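Local coordinates for protein sucrose 6(F)-phosphate phosphorylase (Thermoanaerobacterium thermosaccharolyticum DSM 571, PDB 6S9V) that is a phosphorylase of the alpha-amylase family, built on a TIM-barrel catalytic domain, at residues 98-109 and 171-182; 205-213 and 246-254. All blocks are in the same frame, centred on the assembly; numbering follows the deposited sequence.

Interaction 1. Residues 98-109 and 171-182; sequences MVNHVSRRSIYF and FGKTDPSEQIDL. With SO4 (sulfate ion), chain I.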
loop_
_atom_site.group_PDB
_atom_site.type_symbol
_atom_site.label_atom_id
_atom_site.label_comp_id
_atom_site.label_asym_id
_atom_site.label_seq_id
_atom_site.Cartn_x
_atom_site.Cartn_y
_atom_site.Cartn_z
ATOM N N MET A 98 -6.815 -1.283 10.480
ATOM C CA MET A 98 -6.853 -2.729 10.252
ATOM C C MET A 98 -8.296 -3.190 10.431
ATOM O O MET A 98 -8.702 -3.742 11.460
ATOM C CB MET A 98 -5.887 -3.445 11.184
ATOM C CG MET A 98 -4.454 -3.565 10.611
ATOM S SD MET A 98 -3.643 -2.022 10.074
ATOM C CE MET A 98 -3.317 -1.225 11.653
ATOM N N VAL A 99 -9.097 -2.960 9.386
ATOM C CA VAL A 99 -10.512 -3.282 9.480
ATOM C C VAL A 99 -10.742 -4.781 9.625
ATOM O O VAL A 99 -11.825 -5.192 10.056
ATOM C CB VAL A 99 -11.314 -2.762 8.265
ATOM C CG1 VAL A 99 -11.395 -1.247 8.275
ATOM C CG2 VAL A 99 -10.714 -3.269 6.961
ATOM N N ASN A 100 -9.760 -5.616 9.271
ATOM C CA ASN A 100 -9.982 -7.057 9.261
ATOM C C ASN A 100 -9.621 -7.741 10.571
ATOM O O ASN A 100 -10.193 -8.792 10.875
ATOM C CB ASN A 100 -9.188 -7.719 8.121
ATOM C CG ASN A 100 -9.484 -9.209 7.986
ATOM O OD1 ASN A 100 -10.591 -9.605 7.620
ATOM N ND2 ASN A 100 -8.484 -10.043 8.265
ATOM N N HIS A 101 -8.696 -7.190 11.357
ATOM C CA HIS A 101 -8.187 -7.940 12.503
ATOM C C HIS A 101 -7.563 -7.014 13.536
ATOM O O HIS A 101 -7.193 -5.872 13.244
ATOM C CB HIS A 101 -7.168 -9.000 12.061
ATOM C CG HIS A 101 -6.105 -8.471 11.147
ATOM N ND1 HIS A 101 -6.111 -8.703 9.787
ATOM C CD2 HIS A 101 -5.004 -7.723 11.398
ATOM C CE1 HIS A 101 -5.059 -8.117 9.240
ATOM N NE2 HIS A 101 -4.371 -7.517 10.197
ATOM N N VAL A 102 -7.446 -7.545 14.757
ATOM C CA VAL A 102 -6.868 -6.849 15.904
ATOM C C VAL A 102 -5.967 -7.832 16.647
ATOM O O VAL A 102 -6.114 -9.051 16.540
ATOM C CB VAL A 102 -7.979 -6.291 16.831
ATOM C CG1 VAL A 102 -8.712 -7.431 17.536
ATOM C CG2 VAL A 102 -7.419 -5.291 17.830
ATOM N N SER A 103 -5.013 -7.290 17.404
ATOM C CA SER A 103 -4.102 -8.143 18.163
ATOM C C SER A 103 -4.859 -9.022 19.154
ATOM O O SER A 103 -5.809 -8.578 19.808
ATOM C CB SER A 103 -3.093 -7.289 18.923
ATOM O OG SER A 103 -2.265 -8.103 19.738
ATOM N N ARG A 104 -4.414 -10.273 19.296
ATOM C CA ARG A 104 -4.919 -11.108 20.375
ATOM C C ARG A 104 -4.564 -10.527 21.737
ATOM O O ARG A 104 -5.145 -10.932 22.747
ATOM C CB ARG A 104 -4.358 -12.528 20.273
ATOM C CG ARG A 104 -2.841 -12.581 20.443
ATOM C CD ARG A 104 -2.337 -14.007 20.587
ATOM N NE ARG A 104 -2.794 -14.630 21.821
ATOM C CZ ARG A 104 -2.426 -15.838 22.237
ATOM N NH1 ARG A 104 -1.582 -16.572 21.521
ATOM N NH2 ARG A 104 -2.905 -16.314 23.373
ATOM N N ARG A 105 -3.595 -9.613 21.792
ATOM C CA ARG A 105 -3.206 -9.021 23.061
ATOM C C ARG A 105 -3.988 -7.752 23.373
ATOM O O ARG A 105 -3.705 -7.102 24.384
ATOM C CB ARG A 105 -1.702 -8.721 23.084
ATOM C CG ARG A 105 -0.818 -9.835 22.556
ATOM C CD ARG A 105 -0.858 -11.120 23.392
ATOM N NE ARG A 105 -0.130 -12.187 22.697
ATOM C CZ ARG A 105 0.085 -13.413 23.175
ATOM N NH1 ARG A 105 -0.375 -13.769 24.366
ATOM N NH2 ARG A 105 0.767 -14.291 22.447
ATOM N N SER A 106 -4.948 -7.378 22.532
ATOM C CA SER A 106 -5.834 -6.276 22.873
ATOM C C SER A 106 -6.707 -6.650 24.071
ATOM O O SER A 106 -6.968 -7.825 24.343
ATOM C CB SER A 106 -6.713 -5.914 21.679
ATOM O OG SER A 106 -7.546 -7.004 21.317
ATOM N N ILE A 107 -7.171 -5.622 24.792
ATOM C CA ILE A 107 -8.035 -5.865 25.939
ATOM C C ILE A 107 -9.276 -6.633 25.497
ATOM O O ILE A 107 -9.770 -7.514 26.207
ATOM C CB ILE A 107 -8.402 -4.541 26.635
ATOM C CG1 ILE A 107 -9.157 -4.818 27.940
ATOM C CG2 ILE A 107 -9.227 -3.649 25.697
ATOM C CD1 ILE A 107 -9.466 -3.572 28.760
ATOM N N TYR A 108 -9.766 -6.341 24.289
ATOM C CA TYR A 108 -10.996 -6.970 23.817
ATOM C C TYR A 108 -10.835 -8.481 23.747
ATOM O O TYR A 108 -11.664 -9.235 24.265
ATOM C CB TYR A 108 -11.356 -6.413 22.440
ATOM C CG TYR A 108 -11.289 -4.904 22.377
ATOM C CD1 TYR A 108 -12.205 -4.117 23.049
ATOM C CD2 TYR A 108 -10.268 -4.274 21.680
ATOM C CE1 TYR A 108 -12.125 -2.737 23.006
ATOM C CE2 TYR A 108 -10.178 -2.896 21.634
ATOM C CZ TYR A 108 -11.111 -2.136 22.300
ATOM O OH TYR A 108 -11.022 -0.763 22.258
ATOM N N PHE A 109 -9.748 -8.945 23.130
ATOM C CA PHE A 109 -9.566 -10.382 22.993
ATOM C C PHE A 109 -9.059 -11.038 24.270
ATOM O O PHE A 109 -9.431 -12.183 24.556
ATOM C CB PHE A 109 -8.613 -10.707 21.849
ATOM C CG PHE A 109 -8.668 -12.144 21.440
ATOM C CD1 PHE A 109 -9.760 -12.632 20.737
ATOM C CD2 PHE A 109 -7.662 -13.020 21.791
ATOM C CE1 PHE A 109 -9.833 -13.960 20.383
ATOM C CE2 PHE A 109 -7.727 -14.344 21.428
ATOM C CZ PHE A 109 -8.810 -14.815 20.722
ATOM N N PHE A 171 -4.860 -14.255 8.858
ATOM C CA PHE A 171 -3.421 -14.085 8.761
ATOM C C PHE A 171 -2.744 -14.533 10.050
ATOM O O PHE A 171 -3.363 -14.606 11.112
ATOM C CB PHE A 171 -3.052 -12.620 8.497
ATOM C CG PHE A 171 -3.684 -12.049 7.274
ATOM C CD1 PHE A 171 -3.152 -12.315 6.031
ATOM C CD2 PHE A 171 -4.815 -11.244 7.366
ATOM C CE1 PHE A 171 -3.716 -11.779 4.895
ATOM C CE2 PHE A 171 -5.392 -10.716 6.228
ATOM C CZ PHE A 171 -4.848 -10.993 4.990
ATOM N N GLY A 172 -1.451 -14.798 9.950
ATOM C CA GLY A 172 -0.660 -15.090 11.128
ATOM C C GLY A 172 0.404 -16.117 10.847
ATOM O O GLY A 172 0.102 -17.246 10.459
ATOM N N LYS A 173 1.661 -15.725 11.038
ATOM C CA LYS A 173 2.781 -16.628 10.825
ATOM C C LYS A 173 2.999 -17.565 12.001
ATOM O O LYS A 173 3.657 -18.599 11.836
ATOM C CB LYS A 173 4.047 -15.814 10.562
ATOM C CG LYS A 173 3.978 -14.964 9.302
ATOM C CD LYS A 173 5.276 -14.203 9.076
ATOM C CE LYS A 173 5.395 -13.691 7.645
ATOM N NZ LYS A 173 4.260 -12.817 7.248
ATOM N N THR A 174 2.471 -17.231 13.174
ATOM C CA THR A 174 2.493 -18.125 14.321
ATOM C C THR A 174 1.150 -18.835 14.435
ATOM O O THR A 174 0.136 -18.385 13.899
ATOM C CB THR A 174 2.784 -17.372 15.627
ATOM O OG1 THR A 174 1.704 -16.477 15.936
ATOM C CG2 THR A 174 4.068 -16.572 15.507
ATOM N N ASP A 175 1.160 -19.958 15.146
ATOM C CA ASP A 175 -0.061 -20.673 15.500
ATOM C C ASP A 175 -0.041 -20.889 17.007
ATOM O O ASP A 175 0.890 -21.539 17.524
ATOM C CB ASP A 175 -0.170 -22.005 14.755
ATOM C CG ASP A 175 -1.566 -22.594 14.834
ATOM O OD1 ASP A 175 -2.544 -21.844 14.607
ATOM O OD2 ASP A 175 -1.688 -23.804 15.122
ATOM N N PRO A 176 -1.011 -20.357 17.761
ATOM C CA PRO A 176 -2.125 -19.521 17.300
ATOM C C PRO A 176 -1.642 -18.188 16.752
ATOM O O PRO A 176 -0.552 -17.741 17.101
ATOM C CB PRO A 176 -2.962 -19.327 18.564
ATOM C CG PRO A 176 -1.994 -19.494 19.678
ATOM C CD PRO A 176 -1.028 -20.536 19.223
ATOM N N SER A 177 -2.462 -17.563 15.907
ATOM C CA SER A 177 -2.099 -16.292 15.307
ATOM C C SER A 177 -2.219 -15.156 16.313
ATOM O O SER A 177 -3.015 -15.206 17.253
ATOM C CB SER A 177 -2.995 -15.991 14.108
ATOM O OG SER A 177 -2.744 -14.684 13.629
ATOM N N GLU A 178 -1.408 -14.120 16.093
ATOM C CA GLU A 178 -1.517 -12.867 16.826
ATOM C C GLU A 178 -2.644 -11.991 16.321
ATOM O O GLU A 178 -3.002 -11.018 16.995
ATOM C CB GLU A 178 -0.211 -12.080 16.721
ATOM C CG GLU A 178 0.971 -12.730 17.421
ATOM C CD GLU A 178 0.860 -12.714 18.932
ATOM O OE1 GLU A 178 0.241 -11.773 19.481
ATOM O OE2 GLU A 178 1.431 -13.629 19.572
ATOM N N GLN A 179 -3.190 -12.301 15.148
ATOM C CA GLN A 179 -4.135 -11.438 14.449
ATOM C C GLN A 179 -5.505 -12.103 14.453
ATOM O O GLN A 179 -5.729 -13.087 13.737
ATOM C CB GLN A 179 -3.647 -11.162 13.027
ATOM C CG GLN A 179 -2.368 -10.309 12.965
ATOM C CD GLN A 179 -1.630 -10.453 11.638
ATOM O OE1 GLN A 179 -1.217 -11.548 11.263
ATOM N NE2 GLN A 179 -1.441 -9.340 10.940
ATOM N N ILE A 180 -6.416 -11.572 15.266
ATOM C CA ILE A 180 -7.761 -12.116 15.404
ATOM C C ILE A 180 -8.705 -11.319 14.514
ATOM O O ILE A 180 -8.779 -10.089 14.624
ATOM C CB ILE A 180 -8.243 -12.068 16.864
ATOM C CG1 ILE A 180 -7.203 -12.666 17.819
ATOM C CG2 ILE A 180 -9.586 -12.792 16.984
ATOM C CD1 ILE A 180 -6.742 -14.059 17.449
ATOM N N ASP A 181 -9.450 -12.011 13.658
ATOM C CA ASP A 181 -10.354 -11.320 12.748
ATOM C C ASP A 181 -11.502 -10.677 13.519
ATOM O O ASP A 181 -12.032 -11.250 14.475
ATOM C CB ASP A 181 -10.916 -12.278 11.693
ATOM C CG ASP A 181 -9.938 -12.557 10.568
ATOM O OD1 ASP A 181 -8.735 -12.705 10.847
ATOM O OD2 ASP A 181 -10.384 -12.667 9.401
ATOM N N LEU A 182 -11.865 -9.466 13.099
ATOM C CA LEU A 182 -13.012 -8.750 13.635
ATOM C C LEU A 182 -14.270 -9.112 12.858
ATOM O O LEU A 182 -14.224 -9.323 11.643
ATOM C CB LEU A 182 -12.786 -7.240 13.560
ATOM C CG LEU A 182 -11.628 -6.674 14.385
ATOM C CD1 LEU A 182 -11.334 -5.237 13.979
ATOM C CD2 LEU A 182 -11.963 -6.761 15.858
HETATM S S SO4 I . 4.540 -9.420 6.453
HETATM O O1 SO4 I . 3.452 -10.330 6.789
HETATM O O2 SO4 I . 4.155 -8.622 5.294
HETATM O O3 SO4 I . 5.743 -10.192 6.152
HETATM O O4 SO4 I . 4.820 -8.532 7.580
HETATM O O HOH W 1 -12.953 -9.479 9.356
HETATM O O HOH W 2 0.082 -16.023 19.226
#
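Arg105 and Glu178 meet side-on across the contact, NE and NH2 of the guanidinium each taking one carboxylate oxygen. The NH2 to OE2 leg of this salt bridge is 3.0 Å and nearly straight, and Arg105 NE reaches OE1 at 3.3 Å along that oxygen's syn lone pair. The two planes, 25° apart, are almost coplanar. Bends at the second torsion of both side chains (-65° in Arg105, -70° in Glu178) fold the charged ends together. Arg104 NE lies against one face of the Arg105 guanidinium, over its centre, while Arg104 NH1 reaches Glu178 OE2 through a water.

Between strands 101-103 and 179-181 runs a short antiparallel ladder. Val102 and Ile180 form its hydrogen-bonded pair, Ile180 N giving to Val102 O at 2.8 Å, and flanking bonds join Leu182 N to Asn100 O and Arg104 N to Glu178 O. On the face of Val102 and Ile180, Ile180 CG1 sits 3.7 Å from the centroid of the Phe109 ring, a CH-pi contact. On the face of His101 and Gln179, Asn100 ND2 donates in the ring plane to His101 ND1 at 3.1 Å, the Gln179 amide carbon covers one imidazole face, and the Phe171 ring packs obliquely, its CD2 3.7 Å from His101 CE1.

Further out, Ser61 bonds to both Ser103 OG and Glu178 OE1, Asp63 takes Gln179 NE2, and Thr170 and Lys218 hold Asp181 OD2. Lys173 NZ donates to sulfate O1 at 2.7 Å; Arg417 also binds this ion, probably from the crystallisation liquor. The bond from Asn100 ND2 probably helps fix the rotation of the His101 imidazole, whose NE2 makes a weak hydrogen bond to a bound BTB molecule.

Interaction 2. Residues 205-213 and 246-254; sequences VKIVRLDAV and GIELLLEVH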
loop_
_atom_site.group_PDB
_atom_site.type_symbol
_atom_site.label_atom_id
_atom_site.label_comp_id
_atom_site.label_asym_id
_atom_site.label_seq_id
_atom_site.Cartn_x
_atom_site.Cartn_y
_atom_site.Cartn_z
ATOM N N VAL A 205 -5.342 13.429 11.002
ATOM C CA VAL A 205 -5.223 12.436 9.938
ATOM C C VAL A 205 -6.340 12.636 8.927
ATOM O O VAL A 205 -7.517 12.732 9.292
ATOM C CB VAL A 205 -5.266 11.018 10.531
ATOM C CG1 VAL A 205 -5.239 9.967 9.424
ATOM C CG2 VAL A 205 -4.118 10.821 11.487
ATOM N N LYS A 206 -5.974 12.697 7.639
ATOM C CA LYS A 206 -6.919 13.031 6.587
ATOM C C LYS A 206 -7.240 11.885 5.639
ATOM O O LYS A 206 -8.295 11.912 4.999
ATOM C CB LYS A 206 -6.332 14.158 5.718
ATOM C CG LYS A 206 -6.339 15.551 6.303
ATOM C CD LYS A 206 -6.070 16.561 5.189
ATOM C CE LYS A 206 -5.835 17.962 5.725
ATOM N NZ LYS A 206 -6.924 18.422 6.621
ATOM N N ILE A 207 -6.381 10.877 5.550
ATOM C CA ILE A 207 -6.587 9.735 4.675
ATOM C C ILE A 207 -6.337 8.465 5.470
ATOM O O ILE A 207 -5.370 8.381 6.233
ATOM C CB ILE A 207 -5.667 9.797 3.436
ATOM C CG1 ILE A 207 -5.761 11.175 2.776
ATOM C CG2 ILE A 207 -6.028 8.699 2.459
ATOM C CD1 ILE A 207 -4.765 11.374 1.646
ATOM N N VAL A 208 -7.202 7.475 5.290
ATOM C CA VAL A 208 -7.086 6.224 6.031
ATOM C C VAL A 208 -7.062 5.077 5.035
ATOM O O VAL A 208 -7.987 4.923 4.225
ATOM C CB VAL A 208 -8.217 6.037 7.051
ATOM C CG1 VAL A 208 -8.223 4.613 7.596
ATOM C CG2 VAL A 208 -8.041 7.020 8.201
ATOM N N ARG A 209 -6.018 4.262 5.114
ATOM C CA ARG A 209 -5.878 3.070 4.298
ATOM C C ARG A 209 -6.590 1.916 4.989
ATOM O O ARG A 209 -6.320 1.623 6.158
ATOM C CB ARG A 209 -4.392 2.752 4.115
ATOM C CG ARG A 209 -4.047 1.447 3.389
ATOM C CD ARG A 209 -2.520 1.288 3.380
ATOM N NE ARG A 209 -2.026 0.146 2.610
ATOM C CZ ARG A 209 -1.994 -1.110 3.052
ATOM N NH1 ARG A 209 -2.461 -1.408 4.263
ATOM N NH2 ARG A 209 -1.504 -2.068 2.276
ATOM N N LEU A 210 -7.497 1.263 4.270
ATOM C CA LEU A 210 -8.213 0.103 4.795
ATOM C C LEU A 210 -7.409 -1.149 4.464
ATOM O O LEU A 210 -7.504 -1.699 3.363
ATOM C CB LEU A 210 -9.617 0.030 4.213
ATOM C CG LEU A 210 -10.547 1.204 4.530
ATOM C CD1 LEU A 210 -11.963 0.854 4.153
ATOM C CD2 LEU A 210 -10.486 1.608 5.997
ATOM N N ASP A 211 -6.643 -1.622 5.441
ATOM C CA ASP A 211 -5.792 -2.783 5.247
ATOM C C ASP A 211 -6.631 -4.049 5.091
ATOM O O ASP A 211 -7.564 -4.287 5.862
ATOM C CB ASP A 211 -4.849 -2.927 6.441
ATOM C CG ASP A 211 -4.023 -4.194 6.379
ATOM O OD1 ASP A 211 -3.175 -4.304 5.471
ATOM O OD2 ASP A 211 -4.210 -5.077 7.243
ATOM N N ALA A 212 -6.294 -4.859 4.086
ATOM C CA ALA A 212 -6.883 -6.183 3.916
ATOM C C ALA A 212 -8.408 -6.115 3.879
ATOM O O ALA A 212 -9.094 -7.043 4.303
ATOM C CB ALA A 212 -6.413 -7.137 5.021
ATOM N N VAL A 213 -8.953 -5.022 3.341
ATOM C CA VAL A 213 -10.402 -4.841 3.380
ATOM C C VAL A 213 -11.110 -5.951 2.610
ATOM O O VAL A 213 -12.239 -6.331 2.949
ATOM C CB VAL A 213 -10.777 -3.443 2.845
ATOM C CG1 VAL A 213 -10.475 -3.322 1.359
ATOM C CG2 VAL A 213 -12.253 -3.143 3.137
ATOM N N GLY A 246 -14.081 13.946 8.343
ATOM C CA GLY A 246 -13.159 14.578 7.418
ATOM C C GLY A 246 -12.122 13.668 6.809
ATOM O O GLY A 246 -11.059 14.145 6.396
ATOM N N ILE A 247 -12.383 12.366 6.750
ATOM C CA ILE A 247 -11.392 11.385 6.311
ATOM C C ILE A 247 -11.826 10.772 4.985
ATOM O O ILE A 247 -12.989 10.382 4.822
ATOM C CB ILE A 247 -11.188 10.297 7.382
ATOM C CG1 ILE A 247 -10.606 10.920 8.651
ATOM C CG2 ILE A 247 -10.268 9.205 6.861
ATOM C CD1 ILE A 247 -10.490 9.959 9.825
ATOM N N GLU A 248 -10.888 10.671 4.046
ATOM C CA GLU A 248 -11.084 9.914 2.814
ATOM C C GLU A 248 -10.480 8.521 2.991
ATOM O O GLU A 248 -9.456 8.371 3.661
ATOM C CB GLU A 248 -10.421 10.604 1.622
ATOM C CG GLU A 248 -10.964 11.990 1.279
ATOM C CD GLU A 248 -12.115 11.961 0.278
ATOM O OE1 GLU A 248 -12.525 10.858 -0.151
ATOM O OE2 GLU A 248 -12.604 13.057 -0.078
ATOM N N LEU A 249 -11.121 7.510 2.407
ATOM C CA LEU A 249 -10.666 6.128 2.521
ATOM C C LEU A 249 -9.882 5.724 1.277
ATOM O O LEU A 249 -10.272 6.044 0.152
ATOM C CB LEU A 249 -11.840 5.163 2.713
ATOM C CG LEU A 249 -12.694 5.362 3.971
ATOM C CD1 LEU A 249 -13.774 4.293 4.065
ATOM C CD2 LEU A 249 -11.853 5.373 5.233
ATOM N N LEU A 250 -8.773 5.018 1.495
ATOM C CA LEU A 250 -7.960 4.427 0.434
ATOM C C LEU A 250 -8.002 2.917 0.636
ATOM O O LEU A 250 -7.522 2.409 1.655
ATOM C CB LEU A 250 -6.527 4.961 0.489
ATOM C CG LEU A 250 -5.469 4.359 -0.427
ATOM C CD1 LEU A 250 -5.899 4.327 -1.879
ATOM C CD2 LEU A 250 -4.175 5.156 -0.254
ATOM N N LEU A 251 -8.628 2.206 -0.297
ATOM C CA LEU A 251 -8.815 0.767 -0.169
ATOM C C LEU A 251 -7.623 0.023 -0.749
ATOM O O LEU A 251 -7.183 0.315 -1.861
ATOM C CB LEU A 251 -10.095 0.311 -0.868
ATOM C CG LEU A 251 -11.417 0.791 -0.273
ATOM C CD1 LEU A 251 -11.513 2.289 -0.118
ATOM C CD2 LEU A 251 -12.566 0.252 -1.141
ATOM N N GLU A 252 -7.113 -0.947 0.008
ATOM C CA GLU A 252 -6.045 -1.827 -0.454
ATOM C C GLU A 252 -6.650 -3.169 -0.834
ATOM O O GLU A 252 -7.053 -3.939 0.041
ATOM C CB GLU A 252 -4.980 -2.022 0.618
ATOM C CG GLU A 252 -3.913 -3.048 0.222
ATOM C CD GLU A 252 -3.995 -4.347 1.019
ATOM O OE1 GLU A 252 -4.218 -4.298 2.241
ATOM O OE2 GLU A 252 -3.857 -5.430 0.409
ATOM N N VAL A 253 -6.699 -3.452 -2.133
ATOM C CA VAL A 253 -7.290 -4.680 -2.650
ATOM C C VAL A 253 -6.346 -5.217 -3.718
ATOM O O VAL A 253 -6.150 -4.574 -4.755
ATOM C CB VAL A 253 -8.693 -4.454 -3.237
ATOM C CG1 VAL A 253 -9.274 -5.742 -3.840
ATOM C CG2 VAL A 253 -9.630 -3.910 -2.169
ATOM N N HIS A 254 -5.753 -6.379 -3.459
ATOM C CA HIS A 254 -5.014 -7.126 -4.470
ATOM C C HIS A 254 -5.999 -8.100 -5.109
ATOM O O HIS A 254 -6.395 -9.089 -4.488
ATOM C CB HIS A 254 -3.830 -7.852 -3.847
ATOM C CG HIS A 254 -2.745 -6.933 -3.388
ATOM N ND1 HIS A 254 -1.975 -6.201 -4.264
ATOM C CD2 HIS A 254 -2.325 -6.598 -2.145
ATOM C CE1 HIS A 254 -1.102 -5.480 -3.581
ATOM N NE2 HIS A 254 -1.291 -5.707 -2.294
#
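Glu252 reaches over the Arg209 guanidinium to the backbone of Ala212. Its CB lies over one face of the Arg209 guanidinium, toward the rim, and 3.7 Å from Leu210 O. CG, set opposite the backbone nitrogen (chi1 174°), comes within 3.3 Å of Arg209 NH2. A turn at the second torsion then brings OE1 to Ala212 N, which donates at 2.8 Å from above the carboxylate plane. OE1 is also 3.5 Å from Arg209 NH2, but well out of the guanidinium plane, a salt bridge of charge alone.

The strands carrying these residues, 207-210 and 248-251, are adjacent parallel staves of the TIM barrel, joined by helix 230-244 in a beta-alpha-beta crossover. Their backbones zip from Lys206 O to Leu250 O, Leu250 N giving to Val208 O at 2.8 Å. Toward helix 187-202, Val208 CG2 presses on Ile247 CG2 at 3.4 Å, tighter than usual.

At the strand ends Asp211 OD1, an acceptor like Glu252 OE1, stands 3.4 Å from it. Arg209 NH1 meets Asp211 OD1 in the guanidinium plane, and also pairs with Asp96 on strand 92-97.

In the fold
Along the chain both segments of interaction 1 come before either segment of interaction 2, and their centres lie about 19 Å apart. Interaction 2 joins the fourth and fifth strands of the eight-stranded barrel. Interaction 1 is a separate two-stranded antiparallel sheet, whose first segment directly follows the third barrel strand, 92-97, the other neighbour of strand 207-210. The two therefore meet near that strand's C-terminal end: Val99 CG2 packs at 3.5 Å on Asp211 O, and His101 CE1 comes within 3.7 Å of Asp211 OD2. BTB is bound beside both His101 and Asp211, consistent with a shared pocket formed jointly by the barrel's C-terminal end and the excursion after its third strand.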